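Local coordinates for pancreatic lipase related protein 2 (Equus caballus, PDB 1W52) that probably hydrolyses ester bonds of triacylglycerols and galactolipids, releasing fatty acids, as a calcium-binding secreted lipase of the alpha/beta hydrolase superfamily, at residues Ala157-Arg165 / Glu190-Ala198; Lys222-Gly232 / Thr320-Thr331. All coordinates share one frame; numbering follows the deposited sequence.

How the contacts relate
Along the chain, contact 1 starts in helix 155-166, just after the predicted nucleophile Ser154. Strand 173-177 follows, and the calcium loop, with 190-198, returns to pack on that helix. The loop closed by contact 1 therefore spans 24 residues. The chain then adds strand 201-204 and reaches 222-232, where contact 2 opens. A much longer excursion of 87 residues, including helix 257-277, ends when strand 325-329 pairs with strand 226-230. The two contacts are in series and neither nest nor cross. The centres of contact 1 and contact 2 lie about 17 Å apart. They meet where Leu193 and Pro195 pack against Val223, His225 and Val323, joining the calcium loop to the sheet.

Contact 1: residues Ala157-Arg165 / Glu190-Ala198. With CA (calcium ion), chain E.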
ATOM      1  N   ALA A 157       3.387  -4.632 -11.455  1.00 22.61           N
ATOM      2  CA  ALA A 157       2.109  -5.161 -11.063  1.00 23.58           C
ATOM      3  C   ALA A 157       1.427  -5.853 -12.250  1.00 23.62           C
ATOM      4  O   ALA A 157       0.905  -6.920 -12.136  1.00 24.39           O
ATOM      5  CB  ALA A 157       1.208  -4.056 -10.540  1.00 24.21           C
ATOM      6  N   HIS A 158       1.372  -5.203 -13.383  1.00 23.22           N
ATOM      7  CA  HIS A 158       0.731  -5.779 -14.540  1.00 22.80           C
ATOM      8  C   HIS A 158       1.511  -7.014 -15.067  1.00 22.98           C
ATOM      9  O   HIS A 158       0.925  -8.008 -15.557  1.00 23.28           O
ATOM     10  CB  HIS A 158       0.659  -4.702 -15.611  1.00 22.57           C
ATOM     11  CG  HIS A 158      -0.331  -3.631 -15.313  1.00 23.20           C
ATOM     12  ND1 HIS A 158      -1.620  -3.906 -14.908  1.00 24.63           N
ATOM     13  CD2 HIS A 158      -0.223  -2.279 -15.335  1.00 25.41           C
ATOM     14  CE1 HIS A 158      -2.271  -2.765 -14.719  1.00 25.16           C
ATOM     15  NE2 HIS A 158      -1.446  -1.761 -14.966  1.00 24.51           N
ATOM     16  N   THR A 159       2.832  -6.925 -15.003  1.00 22.60           N
ATOM     17  CA  THR A 159       3.706  -8.055 -15.296  1.00 22.23           C
ATOM     18  C   THR A 159       3.265  -9.288 -14.516  1.00 22.49           C
ATOM     19  O   THR A 159       3.147 -10.358 -15.067  1.00 22.82           O
ATOM     20  CB  THR A 159       5.138  -7.760 -14.798  1.00 21.78           C
ATOM     21  OG1 THR A 159       5.674  -6.664 -15.492  1.00 20.41           O
ATOM     22  CG2 THR A 159       6.083  -8.910 -15.130  1.00 21.97           C
ATOM     23  N   ALA A 160       3.154  -9.128 -13.203  1.00 22.72           N
ATOM     24  CA  ALA A 160       2.734 -10.185 -12.319  1.00 23.19           C
ATOM     25  C   ALA A 160       1.336 -10.672 -12.739  1.00 24.41           C
ATOM     26  O   ALA A 160       1.117 -11.854 -12.834  1.00 26.24           O
ATOM     27  CB  ALA A 160       2.705  -9.681 -10.908  1.00 22.41           C
ATOM     28  N   GLY A 161       0.397  -9.780 -13.031  1.00 25.22           N
ATOM     29  CA  GLY A 161      -0.934 -10.191 -13.440  1.00 25.69           C
ATOM     30  C   GLY A 161      -0.863 -10.962 -14.751  1.00 26.87           C
ATOM     31  O   GLY A 161      -1.842 -11.632 -15.132  1.00 27.50           O
ATOM     32  N   GLU A 162       0.262 -10.828 -15.467  1.00 27.17           N
ATOM     33  CA  GLU A 162       0.395 -11.450 -16.762  1.00 28.16           C
ATOM     34  C   GLU A 162       0.742 -12.891 -16.544  1.00 28.53           C
ATOM     35  O   GLU A 162      -0.061 -13.750 -16.932  1.00 29.68           O
ATOM     36  CB  GLU A 162       1.427 -10.767 -17.667  1.00 28.80           C
ATOM     37  CG  GLU A 162       1.857 -11.599 -18.890  1.00 31.04           C
ATOM     38  CD  GLU A 162       0.822 -11.689 -20.034  1.00 33.30           C
ATOM     39  OE1 GLU A 162      -0.417 -11.596 -19.826  1.00 31.21           O
ATOM     40  OE2 GLU A 162       1.287 -11.900 -21.188  1.00 38.96           O
ATOM     41  N   ALA A 163       1.931 -13.161 -15.975  1.00 28.33           N
ATOM     42  CA  ALA A 163       2.277 -14.479 -15.425  1.00 27.62           C
ATOM     43  C   ALA A 163       1.057 -15.177 -14.801  1.00 28.65           C
ATOM     44  O   ALA A 163       0.753 -16.319 -15.082  1.00 27.51           O
ATOM     45  CB  ALA A 163       3.310 -14.314 -14.404  1.00 26.83           C
ATOM     46  N   GLY A 164       0.339 -14.465 -13.962  1.00 30.73           N
ATOM     47  CA  GLY A 164      -0.801 -15.050 -13.303  1.00 32.80           C
ATOM     48  C   GLY A 164      -1.866 -15.607 -14.246  1.00 34.65           C
ATOM     49  O   GLY A 164      -2.484 -16.654 -13.968  1.00 35.27           O
ATOM     50  N   ARG A 165      -2.105 -14.874 -15.325  1.00 35.81           N
ATOM     51  CA  ARG A 165      -3.054 -15.254 -16.340  1.00 36.93           C
ATOM     52  C   ARG A 165      -2.525 -16.398 -17.226  1.00 38.43           C
ATOM     53  O   ARG A 165      -3.286 -17.266 -17.677  1.00 38.88           O
ATOM     54  CB  ARG A 165      -3.335 -14.049 -17.192  1.00 36.81           C
ATOM     55  CG  ARG A 165      -4.265 -14.275 -18.360  1.00 37.15           C
ATOM     56  CD  ARG A 165      -4.146 -13.179 -19.431  1.00 37.45           C
ATOM     57  NE  ARG A 165      -2.824 -13.247 -20.046  1.00 38.10           N
ATOM     58  CZ  ARG A 165      -2.579 -13.797 -21.226  1.00 40.83           C
ATOM     59  NH1 ARG A 165      -3.582 -14.298 -21.949  1.00 42.11           N
ATOM     60  NH2 ARG A 165      -1.334 -13.843 -21.701  1.00 39.96           N
ATOM     61  N   GLU A 190      -7.044  -9.027 -20.330  1.00 38.00           N
ATOM     62  CA  GLU A 190      -5.987  -9.819 -20.919  1.00 38.45           C
ATOM     63  C   GLU A 190      -4.618  -9.127 -20.770  1.00 37.25           C
ATOM     64  O   GLU A 190      -3.559  -9.784 -20.694  1.00 37.84           O
ATOM     65  CB  GLU A 190      -6.336 -10.150 -22.395  1.00 38.79           C
ATOM     66  CG  GLU A 190      -5.196 -10.811 -23.160  1.00 43.26           C
ATOM     67  CD  GLU A 190      -5.618 -11.628 -24.388  1.00 48.15           C
ATOM     68  OE1 GLU A 190      -6.638 -11.292 -25.023  1.00 51.95           O
ATOM     69  OE2 GLU A 190      -4.903 -12.602 -24.746  1.00 51.51           O
ATOM     70  N   VAL A 191      -4.642  -7.794 -20.707  1.00 35.96           N
ATOM     71  CA  VAL A 191      -3.406  -6.959 -20.812  1.00 34.06           C
ATOM     72  C   VAL A 191      -3.011  -6.334 -19.506  1.00 33.27           C
ATOM     73  O   VAL A 191      -1.867  -5.969 -19.314  1.00 33.47           O
ATOM     74  CB  VAL A 191      -3.542  -5.807 -21.872  1.00 32.82           C
ATOM     75  CG1 VAL A 191      -3.811  -6.400 -23.247  1.00 31.55           C
ATOM     76  CG2 VAL A 191      -4.653  -4.858 -21.499  1.00 30.89           C
ATOM     77  N   ARG A 192      -3.975  -6.228 -18.622  1.00 32.14           N
ATOM     78  CA  ARG A 192      -3.746  -5.637 -17.369  1.00 32.23           C
ATOM     79  C   ARG A 192      -3.694  -6.696 -16.248  1.00 32.65           C
ATOM     80  O   ARG A 192      -3.044  -7.754 -16.394  1.00 34.06           O
ATOM     81  CB  ARG A 192      -4.770  -4.510 -17.152  1.00 32.06           C
ATOM     82  CG  ARG A 192      -6.228  -4.895 -17.051  1.00 31.59           C
ATOM     83  CD  ARG A 192      -7.053  -3.715 -16.878  1.00 31.73           C
ATOM     84  NE  ARG A 192      -8.478  -3.910 -16.644  1.00 35.60           N
ATOM     85  CZ  ARG A 192      -9.023  -4.518 -15.587  1.00 39.17           C
ATOM     86  NH1 ARG A 192      -8.283  -5.113 -14.663  1.00 41.36           N
ATOM     87  NH2 ARG A 192     -10.341  -4.572 -15.465  1.00 39.71           N
ATOM     88  N   LEU A 193      -4.252  -6.318 -15.103  1.00 32.23           N
ATOM     89  CA  LEU A 193      -4.206  -7.060 -13.877  1.00 31.31           C
ATOM     90  C   LEU A 193      -5.609  -6.922 -13.286  1.00 30.48           C
ATOM     91  O   LEU A 193      -6.155  -5.797 -13.151  1.00 29.71           O
ATOM     92  CB  LEU A 193      -3.146  -6.485 -12.923  1.00 31.20           C
ATOM     93  CG  LEU A 193      -3.459  -6.766 -11.419  1.00 32.90           C
ATOM     94  CD1 LEU A 193      -3.516  -8.248 -11.156  1.00 34.13           C
ATOM     95  CD2 LEU A 193      -2.527  -6.123 -10.361  1.00 32.70           C
ATOM     96  N   ASP A 194      -6.190  -8.057 -12.928  1.00 28.65           N
ATOM     97  CA  ASP A 194      -7.545  -8.070 -12.430  1.00 27.95           C
ATOM     98  C   ASP A 194      -7.620  -9.264 -11.558  1.00 27.61           C
ATOM     99  O   ASP A 194      -6.725 -10.111 -11.651  1.00 29.34           O
ATOM    100  CB  ASP A 194      -8.545  -8.153 -13.605  1.00 27.74           C
ATOM    101  CG  ASP A 194      -8.588  -9.540 -14.282  1.00 27.08           C
ATOM    102  OD1 ASP A 194      -7.663  -9.855 -15.105  1.00 19.64           O
ATOM    103  OD2 ASP A 194      -9.567 -10.329 -14.060  1.00 27.77           O
ATOM    104  N   PRO A 195      -8.695  -9.416 -10.793  1.00 26.36           N
ATOM    105  CA  PRO A 195      -8.772 -10.464  -9.768  1.00 26.60           C
ATOM    106  C   PRO A 195      -8.640 -11.910 -10.290  1.00 27.84           C
ATOM    107  O   PRO A 195      -8.386 -12.864  -9.557  1.00 28.21           O
ATOM    108  CB  PRO A 195     -10.175 -10.244  -9.159  1.00 26.03           C
ATOM    109  CG  PRO A 195     -10.583  -8.767  -9.509  1.00 24.80           C
ATOM    110  CD  PRO A 195      -9.952  -8.652 -10.877  1.00 26.03           C
ATOM    111  N   SER A 196      -8.855 -12.069 -11.582  1.00 29.37           N
ATOM    112  CA  SER A 196      -8.797 -13.370 -12.203  1.00 30.55           C
ATOM    113  C   SER A 196      -7.367 -13.862 -12.409  1.00 30.51           C
ATOM    114  O   SER A 196      -7.195 -14.983 -12.876  1.00 31.44           O
ATOM    115  CB  SER A 196      -9.539 -13.345 -13.566  1.00 31.08           C
ATOM    116  OG  SER A 196      -8.708 -12.901 -14.651  1.00 33.95           O
ATOM    117  N   ASP A 197      -6.346 -13.066 -12.126  1.00 29.66           N
ATOM    118  CA  ASP A 197      -5.019 -13.523 -12.508  1.00 30.28           C
ATOM    119  C   ASP A 197      -4.416 -14.358 -11.386  1.00 28.77           C
ATOM    120  O   ASP A 197      -3.388 -15.017 -11.564  1.00 27.29           O
ATOM    121  CB  ASP A 197      -4.103 -12.343 -12.910  1.00 31.82           C
ATOM    122  CG  ASP A 197      -4.665 -11.508 -14.084  1.00 35.56           C
ATOM    123  OD1 ASP A 197      -5.112 -12.057 -15.136  1.00 41.81           O
ATOM    124  OD2 ASP A 197      -4.684 -10.269 -14.046  1.00 40.53           O
ATOM    125  N   ALA A 198      -5.061 -14.318 -10.219  1.00 28.17           N
ATOM    126  CA  ALA A 198      -4.623 -15.135  -9.076  1.00 28.00           C
ATOM    127  C   ALA A 198      -5.794 -15.542  -8.216  1.00 28.81           C
ATOM    128  O   ALA A 198      -6.893 -15.036  -8.391  1.00 28.85           O
ATOM    129  CB  ALA A 198      -3.592 -14.444  -8.269  1.00 26.73           C
TER
HETATM  130 CA    CA E 602      -5.526  -9.944 -16.357  1.00 28.44          CA
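The His158 ring presents an edge to the loop: His158 ND1 lies near the backbone N of Leu193, 3.6 Å away and close to the ring plane. The ring also stacks with Phe184, and NE2 bonds to Ala180 O. The Arg165 guanidinium has CG of Glu190 over one face. Arg165 NH1 is 3.5 Å from Glu190 OE2, but that oxygen lies well out of the plane, so only the charges attract. Arg165 NE donates to Glu162 OE1 at 2.9 Å, and NH2 adds weaker bonds to the same carboxylate. CG of Arg165 is anti to the backbone N (chi1 177°), and a bend at chi3 turns the guanidinium toward both acids. Between these ends, Gly161 and Gly164 have no side chains, which lets the loop come close: CA of Gly161 is 4.5 Å from CA of Leu193. Asp197 faces the helix and holds the calcium ion with OD1 and OD2. Asp194 adds OD1, and Glu189 adds its backbone O. Asp194 OD2 accepts from Ser196 N in an Asx turn. The calcium loop thus lies along helix 155-166. That helix also packs through Thr159 on helix 116-141 and through Ala160 on strands 72-76 and 173-177.

Contact 2: residues Lys222-Gly232 / Thr320-Thr331; sequences KVGHMDFFPNG and TSAVEQTFFLNT
Strands 226-230 and 325-329 run parallel in the central sheet of the alpha/beta hydrolase fold, Asp227 beside Thr326 and Phe228 beside Phe327. Asp227 N donates to Gln325 O at 2.9 Å, Phe327 N to Asp227 O, and Phe229 N to Phe327 O at 2.8 Å. Side chains alternate between the two faces. On one, the Phe228 and Phe327 rings are nearly parallel, with planes 24° apart, but slid so far that they barely overlap. Met226 SD sits obliquely 4.0 Å from Phe327 CE1, a Met-aromatic contact. On the other, CE2 of Phe328 meets CB of Phe229. Further along, Asn231 N bonds to Leu329 O. The Asn231 amide grips Thr331 twice: Asn231 OD1 accepts from Thr331 N at 2.9 Å, and ND2 gives a straight bond to Thr331 OG1 in the amide plane. An alanine here would lose both amide bonds and would probably leave Thr331 N without its acceptor. At the other end, Thr320 CG2 lies over one face of the His225 ring, 3.9 Å from its centroid. His225 ND1 bonds to Val201 N, which ties this corner to strand 201-204. Three donors hold the Asp227 carboxylate: Gly224 N bonds to OD2, His205 NE2 to OD1, and Val223 N meets Asp227 OD1 on its syn side at 2.8 Å.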
ATOM      1  N   LYS A 222     -10.407  -0.146  -9.545  1.00 21.27           N
ATOM      2  CA  LYS A 222     -10.245  -1.314  -8.681  1.00 20.47           C
ATOM      3  C   LYS A 222      -9.907  -2.547  -9.502  1.00 18.66           C
ATOM      4  O   LYS A 222     -10.538  -2.793 -10.502  1.00 18.64           O
ATOM      5  CB  LYS A 222     -11.506  -1.568  -7.899  1.00 20.78           C
ATOM      6  CG  LYS A 222     -11.669  -0.677  -6.684  1.00 21.87           C
ATOM      7  CD  LYS A 222     -12.792   0.251  -6.975  1.00 24.27           C
ATOM      8  CE  LYS A 222     -12.935   1.331  -5.936  1.00 25.84           C
ATOM      9  NZ  LYS A 222     -14.231   1.274  -5.273  1.00 25.11           N
ATOM     10  N   VAL A 223      -8.883  -3.290  -9.121  1.00 17.70           N
ATOM     11  CA  VAL A 223      -8.477  -4.486  -9.886  1.00 16.87           C
ATOM     12  C   VAL A 223      -8.139  -5.694  -9.061  1.00 17.52           C
ATOM     13  O   VAL A 223      -7.470  -6.554  -9.544  1.00 17.37           O
ATOM     14  CB  VAL A 223      -7.239  -4.222 -10.759  1.00 14.97           C
ATOM     15  CG1 VAL A 223      -7.463  -3.050 -11.622  1.00 14.04           C
ATOM     16  CG2 VAL A 223      -6.069  -3.969  -9.906  1.00 15.54           C
ATOM     17  N   GLY A 224      -8.594  -5.758  -7.827  1.00 19.92           N
ATOM     18  CA  GLY A 224      -8.177  -6.805  -6.913  1.00 21.74           C
ATOM     19  C   GLY A 224      -9.403  -7.347  -6.242  1.00 23.46           C
ATOM     20  O   GLY A 224     -10.501  -6.814  -6.443  1.00 24.31           O
ATOM     21  N   HIS A 225      -9.245  -8.411  -5.464  1.00 24.52           N
ATOM     22  CA  HIS A 225     -10.310  -8.770  -4.536  1.00 25.39           C
ATOM     23  C   HIS A 225     -10.354  -7.678  -3.482  1.00 25.57           C
ATOM     24  O   HIS A 225     -11.407  -7.344  -2.941  1.00 25.29           O
ATOM     25  CB  HIS A 225     -10.098 -10.161  -3.939  1.00 25.59           C
ATOM     26  CG  HIS A 225     -10.003 -11.210  -4.991  1.00 26.16           C
ATOM     27  ND1 HIS A 225      -8.784 -11.653  -5.472  1.00 26.78           N
ATOM     28  CD2 HIS A 225     -10.951 -11.824  -5.734  1.00 24.12           C
ATOM     29  CE1 HIS A 225      -8.984 -12.532  -6.435  1.00 23.34           C
ATOM     30  NE2 HIS A 225     -10.287 -12.636  -6.630  1.00 25.15           N
ATOM     31  N   MET A 226      -9.195  -7.088  -3.235  1.00 25.77           N
ATOM     32  CA  MET A 226      -9.112  -5.970  -2.322  1.00 25.57           C
ATOM     33  C   MET A 226      -8.286  -4.817  -2.912  1.00 24.92           C
ATOM     34  O   MET A 226      -7.202  -5.001  -3.419  1.00 25.72           O
ATOM     35  CB  MET A 226      -8.482  -6.483  -1.057  1.00 26.01           C
ATOM     36  CG  MET A 226      -9.061  -7.786  -0.569  1.00 26.01           C
ATOM     37  SD  MET A 226      -8.864  -7.825   1.220  1.00 33.45           S
ATOM     38  CE  MET A 226      -7.576  -8.821   1.527  1.00 32.41           C
ATOM     39  N   ASP A 227      -8.833  -3.628  -2.862  1.00 23.93           N
ATOM     40  CA  ASP A 227      -8.166  -2.451  -3.354  1.00 23.26           C
ATOM     41  C   ASP A 227      -8.088  -1.556  -2.153  1.00 22.64           C
ATOM     42  O   ASP A 227      -9.111  -1.137  -1.654  1.00 21.62           O
ATOM     43  CB  ASP A 227      -9.010  -1.804  -4.458  1.00 23.48           C
ATOM     44  CG  ASP A 227      -8.983  -2.611  -5.748  1.00 24.43           C
ATOM     45  OD1 ASP A 227      -8.091  -2.296  -6.610  1.00 23.78           O
ATOM     46  OD2 ASP A 227      -9.783  -3.597  -5.941  1.00 22.87           O
ATOM     47  N   PHE A 228      -6.875  -1.313  -1.660  1.00 22.58           N
ATOM     48  CA  PHE A 228      -6.634  -0.396  -0.542  1.00 22.29           C
ATOM     49  C   PHE A 228      -6.293   1.007  -1.059  1.00 21.19           C
ATOM     50  O   PHE A 228      -5.571   1.125  -2.071  1.00 21.52           O
ATOM     51  CB  PHE A 228      -5.471  -0.878   0.297  1.00 22.44           C
ATOM     52  CG  PHE A 228      -5.670  -2.228   0.900  1.00 24.61           C
ATOM     53  CD1 PHE A 228      -5.568  -3.374   0.128  1.00 27.27           C
ATOM     54  CD2 PHE A 228      -5.916  -2.361   2.244  1.00 26.44           C
ATOM     55  CE1 PHE A 228      -5.717  -4.609   0.678  1.00 26.99           C
ATOM     56  CE2 PHE A 228      -6.073  -3.608   2.816  1.00 27.67           C
ATOM     57  CZ  PHE A 228      -5.961  -4.728   2.031  1.00 28.50           C
ATOM     58  N   PHE A 229      -6.766   2.047  -0.343  1.00 18.77           N
ATOM     59  CA  PHE A 229      -6.493   3.453  -0.691  1.00 16.90           C
ATOM     60  C   PHE A 229      -5.864   4.314   0.421  1.00 15.18           C
ATOM     61  O   PHE A 229      -6.531   5.187   0.977  1.00 15.49           O
ATOM     62  CB  PHE A 229      -7.793   4.083  -1.164  1.00 16.84           C
ATOM     63  CG  PHE A 229      -8.294   3.496  -2.412  1.00 16.06           C
ATOM     64  CD1 PHE A 229      -9.042   2.328  -2.379  1.00 16.83           C
ATOM     65  CD2 PHE A 229      -7.977   4.072  -3.631  1.00 14.16           C
ATOM     66  CE1 PHE A 229      -9.521   1.761  -3.601  1.00 18.64           C
ATOM     67  CE2 PHE A 229      -8.393   3.498  -4.854  1.00 14.55           C
ATOM     68  CZ  PHE A 229      -9.174   2.351  -4.844  1.00 16.83           C
ATOM     69  N   PRO A 230      -4.602   4.090   0.760  1.00 13.18           N
ATOM     70  CA  PRO A 230      -3.958   4.841   1.841  1.00 13.06           C
ATOM     71  C   PRO A 230      -4.021   6.333   1.605  1.00 13.53           C
ATOM     72  O   PRO A 230      -3.689   6.881   0.534  1.00 13.57           O
ATOM     73  CB  PRO A 230      -2.488   4.405   1.759  1.00 12.98           C
ATOM     74  CG  PRO A 230      -2.326   3.809   0.388  1.00 13.41           C
ATOM     75  CD  PRO A 230      -3.671   3.138   0.165  1.00 13.58           C
ATOM     76  N   ASN A 231      -4.452   7.032   2.623  1.00 13.76           N
ATOM     77  CA  ASN A 231      -4.630   8.456   2.484  1.00 13.09           C
ATOM     78  C   ASN A 231      -5.502   8.808   1.328  1.00 14.32           C
ATOM     79  O   ASN A 231      -5.249   9.842   0.698  1.00 17.62           O
ATOM     80  CB  ASN A 231      -3.285   9.052   2.323  1.00 11.93           C
ATOM     81  CG  ASN A 231      -2.302   8.456   3.323  1.00 11.16           C
ATOM     82  OD1 ASN A 231      -2.576   8.494   4.540  1.00 10.38           O
ATOM     83  ND2 ASN A 231      -1.173   7.906   2.839  1.00  7.06           N
ATOM     84  N   GLY A 232      -6.524   8.004   1.021  1.00 13.83           N
ATOM     85  CA  GLY A 232      -7.297   8.237  -0.193  1.00 15.48           C
ATOM     86  C   GLY A 232      -6.614   7.844  -1.515  1.00 16.85           C
ATOM     87  O   GLY A 232      -7.214   7.872  -2.596  1.00 16.75           O
ATOM     88  N   THR A 320     -11.476 -13.007  -0.286  1.00 35.69           N
ATOM     89  CA  THR A 320     -12.095 -13.169  -1.612  1.00 34.33           C
ATOM     90  C   THR A 320     -13.606 -13.404  -1.609  1.00 34.02           C
ATOM     91  O   THR A 320     -14.157 -13.934  -2.559  1.00 31.97           O
ATOM     92  CB  THR A 320     -11.427 -14.239  -2.439  1.00 33.36           C
ATOM     93  OG1 THR A 320     -11.522 -15.479  -1.761  1.00 35.02           O
ATOM     94  CG2 THR A 320      -9.940 -14.052  -2.537  1.00 33.41           C
ATOM     95  N   SER A 321     -14.296 -12.949  -0.577  1.00 35.27           N
ATOM     96  CA  SER A 321     -15.770 -12.959  -0.611  1.00 36.51           C
ATOM     97  C   SER A 321     -16.340 -12.085  -1.749  1.00 36.64           C
ATOM     98  O   SER A 321     -17.463 -12.290  -2.194  1.00 37.16           O
ATOM     99  CB  SER A 321     -16.364 -12.546   0.756  1.00 36.72           C
ATOM    100  OG  SER A 321     -16.160 -11.169   0.997  1.00 38.70           O
ATOM    101  N   ALA A 322     -15.565 -11.102  -2.203  1.00 36.74           N
ATOM    102  CA  ALA A 322     -15.954 -10.256  -3.337  1.00 35.84           C
ATOM    103  C   ALA A 322     -14.740  -9.725  -4.062  1.00 35.23           C
ATOM    104  O   ALA A 322     -13.573  -9.923  -3.622  1.00 36.02           O
ATOM    105  CB  ALA A 322     -16.765  -9.086  -2.852  1.00 35.42           C
ATOM    106  N   VAL A 323     -15.033  -9.015  -5.153  1.00 33.38           N
ATOM    107  CA  VAL A 323     -14.023  -8.223  -5.890  1.00 31.62           C
ATOM    108  C   VAL A 323     -14.214  -6.716  -5.663  1.00 31.15           C
ATOM    109  O   VAL A 323     -15.291  -6.224  -5.288  1.00 31.34           O
ATOM    110  CB  VAL A 323     -14.032  -8.505  -7.398  1.00 30.36           C
ATOM    111  CG1 VAL A 323     -13.331  -9.770  -7.688  1.00 29.12           C
ATOM    112  CG2 VAL A 323     -15.435  -8.610  -7.899  1.00 29.68           C
ATOM    113  N   GLU A 324     -13.141  -5.981  -5.861  1.00 30.44           N
ATOM    114  CA  GLU A 324     -13.186  -4.551  -5.663  1.00 29.69           C
ATOM    115  C   GLU A 324     -13.582  -4.124  -4.257  1.00 29.71           C
ATOM    116  O   GLU A 324     -13.941  -2.965  -4.076  1.00 30.12           O
ATOM    117  CB  GLU A 324     -14.164  -3.925  -6.651  1.00 29.18           C
ATOM    118  CG  GLU A 324     -13.964  -4.333  -8.110  1.00 28.09           C
ATOM    119  CD  GLU A 324     -14.645  -3.351  -9.040  1.00 28.43           C
ATOM    120  OE1 GLU A 324     -15.563  -2.608  -8.538  1.00 27.24           O
ATOM    121  OE2 GLU A 324     -14.255  -3.297 -10.242  1.00 28.59           O
ATOM    122  N   GLN A 325     -13.540  -5.046  -3.285  1.00 29.33           N
ATOM    123  CA  GLN A 325     -13.707  -4.703  -1.884  1.00 28.89           C
ATOM    124  C   GLN A 325     -12.723  -3.591  -1.615  1.00 27.41           C
ATOM    125  O   GLN A 325     -11.519  -3.767  -1.822  1.00 26.55           O
ATOM    126  CB  GLN A 325     -13.352  -5.870  -0.964  1.00 29.88           C
ATOM    127  CG  GLN A 325     -14.223  -7.124  -1.068  1.00 33.99           C
ATOM    128  CD  GLN A 325     -13.766  -8.263  -0.130  1.00 37.41           C
ATOM    129  OE1 GLN A 325     -13.019  -9.174  -0.551  1.00 39.66           O
ATOM    130  NE2 GLN A 325     -14.221  -8.213   1.127  1.00 37.90           N
ATOM    131  N   THR A 326     -13.220  -2.446  -1.161  1.00 25.96           N
ATOM    132  CA  THR A 326     -12.329  -1.329  -0.960  1.00 25.22           C
ATOM    133  C   THR A 326     -12.215  -0.987   0.495  1.00 25.58           C
ATOM    134  O   THR A 326     -13.180  -1.115   1.267  1.00 24.96           O
ATOM    135  CB  THR A 326     -12.781  -0.083  -1.730  1.00 24.69           C
ATOM    136  OG1 THR A 326     -14.017   0.337  -1.207  1.00 27.60           O
ATOM    137  CG2 THR A 326     -13.136  -0.361  -3.185  1.00 22.68           C
ATOM    138  N   PHE A 327     -11.002  -0.554   0.842  1.00 26.54           N
ATOM    139  CA  PHE A 327     -10.641  -0.104   2.182  1.00 27.97           C
ATOM    140  C   PHE A 327      -9.771   1.200   2.188  1.00 27.00           C
ATOM    141  O   PHE A 327      -9.058   1.503   1.211  1.00 27.82           O
ATOM    142  CB  PHE A 327      -9.891  -1.204   2.927  1.00 28.67           C
ATOM    143  CG  PHE A 327     -10.492  -2.545   2.757  1.00 35.19           C
ATOM    144  CD1 PHE A 327     -10.441  -3.200   1.500  1.00 38.74           C
ATOM    145  CD2 PHE A 327     -11.130  -3.181   3.838  1.00 39.47           C
ATOM    146  CE1 PHE A 327     -11.005  -4.451   1.323  1.00 37.46           C
ATOM    147  CE2 PHE A 327     -11.689  -4.423   3.659  1.00 39.53           C
ATOM    148  CZ  PHE A 327     -11.621  -5.055   2.383  1.00 39.30           C
ATOM    149  N   PHE A 328      -9.843   1.932   3.311  1.00 24.95           N
ATOM    150  CA  PHE A 328      -9.193   3.210   3.497  1.00 23.22           C
ATOM    151  C   PHE A 328      -8.465   3.270   4.780  1.00 22.44           C
ATOM    152  O   PHE A 328      -8.674   2.505   5.622  1.00 22.19           O
ATOM    153  CB  PHE A 328     -10.205   4.323   3.452  1.00 22.47           C
ATOM    154  CG  PHE A 328     -10.856   4.445   2.130  1.00 22.51           C
ATOM    155  CD1 PHE A 328     -12.138   3.965   1.925  1.00 24.57           C
ATOM    156  CD2 PHE A 328     -10.178   4.973   1.058  1.00 22.33           C
ATOM    157  CE1 PHE A 328     -12.780   4.065   0.669  1.00 24.20           C
ATOM    158  CE2 PHE A 328     -10.808   5.065  -0.215  1.00 24.55           C
ATOM    159  CZ  PHE A 328     -12.118   4.610  -0.396  1.00 24.04           C
ATOM    160  N   LEU A 329      -7.556   4.191   4.898  1.00 22.82           N
ATOM    161  CA  LEU A 329      -6.743   4.295   6.081  1.00 22.91           C
ATOM    162  C   LEU A 329      -5.775   5.496   5.902  1.00 25.17           C
ATOM    163  O   LEU A 329      -5.751   6.119   4.825  1.00 25.35           O
ATOM    164  CB  LEU A 329      -5.995   2.991   6.302  1.00 21.15           C
ATOM    165  CG  LEU A 329      -4.966   2.707   5.228  1.00 18.15           C
ATOM    166  CD1 LEU A 329      -3.786   1.826   5.781  1.00 17.78           C
ATOM    167  CD2 LEU A 329      -5.619   2.128   4.004  1.00 14.05           C
ATOM    168  N   ASN A 330      -4.984   5.806   6.927  1.00 26.84           N
ATOM    169  CA  ASN A 330      -4.003   6.859   6.799  1.00 29.00           C
ATOM    170  C   ASN A 330      -2.622   6.396   7.265  1.00 30.53           C
ATOM    171  O   ASN A 330      -2.474   5.924   8.374  1.00 31.00           O
ATOM    172  CB  ASN A 330      -4.449   8.123   7.592  1.00 29.48           C
ATOM    173  CG  ASN A 330      -5.630   8.897   6.934  1.00 29.65           C
ATOM    174  OD1 ASN A 330      -6.494   9.478   7.652  1.00 30.81           O
ATOM    175  ND2 ASN A 330      -5.676   8.907   5.597  1.00 25.81           N
ATOM    176  N   THR A 331      -1.603   6.576   6.441  1.00 32.71           N
ATOM    177  CA  THR A 331      -0.235   6.288   6.852  1.00 35.09           C
ATOM    178  C   THR A 331       0.446   7.431   7.571  1.00 37.69           C
ATOM    179  O   THR A 331      -0.082   8.505   7.702  1.00 36.77           O
ATOM    180  CB  THR A 331       0.612   5.967   5.629  1.00 34.92           C
ATOM    181  OG1 THR A 331       0.399   6.995   4.645  1.00 36.06           O
ATOM    182  CG2 THR A 331       0.166   4.644   5.013  1.00 34.08           C
TER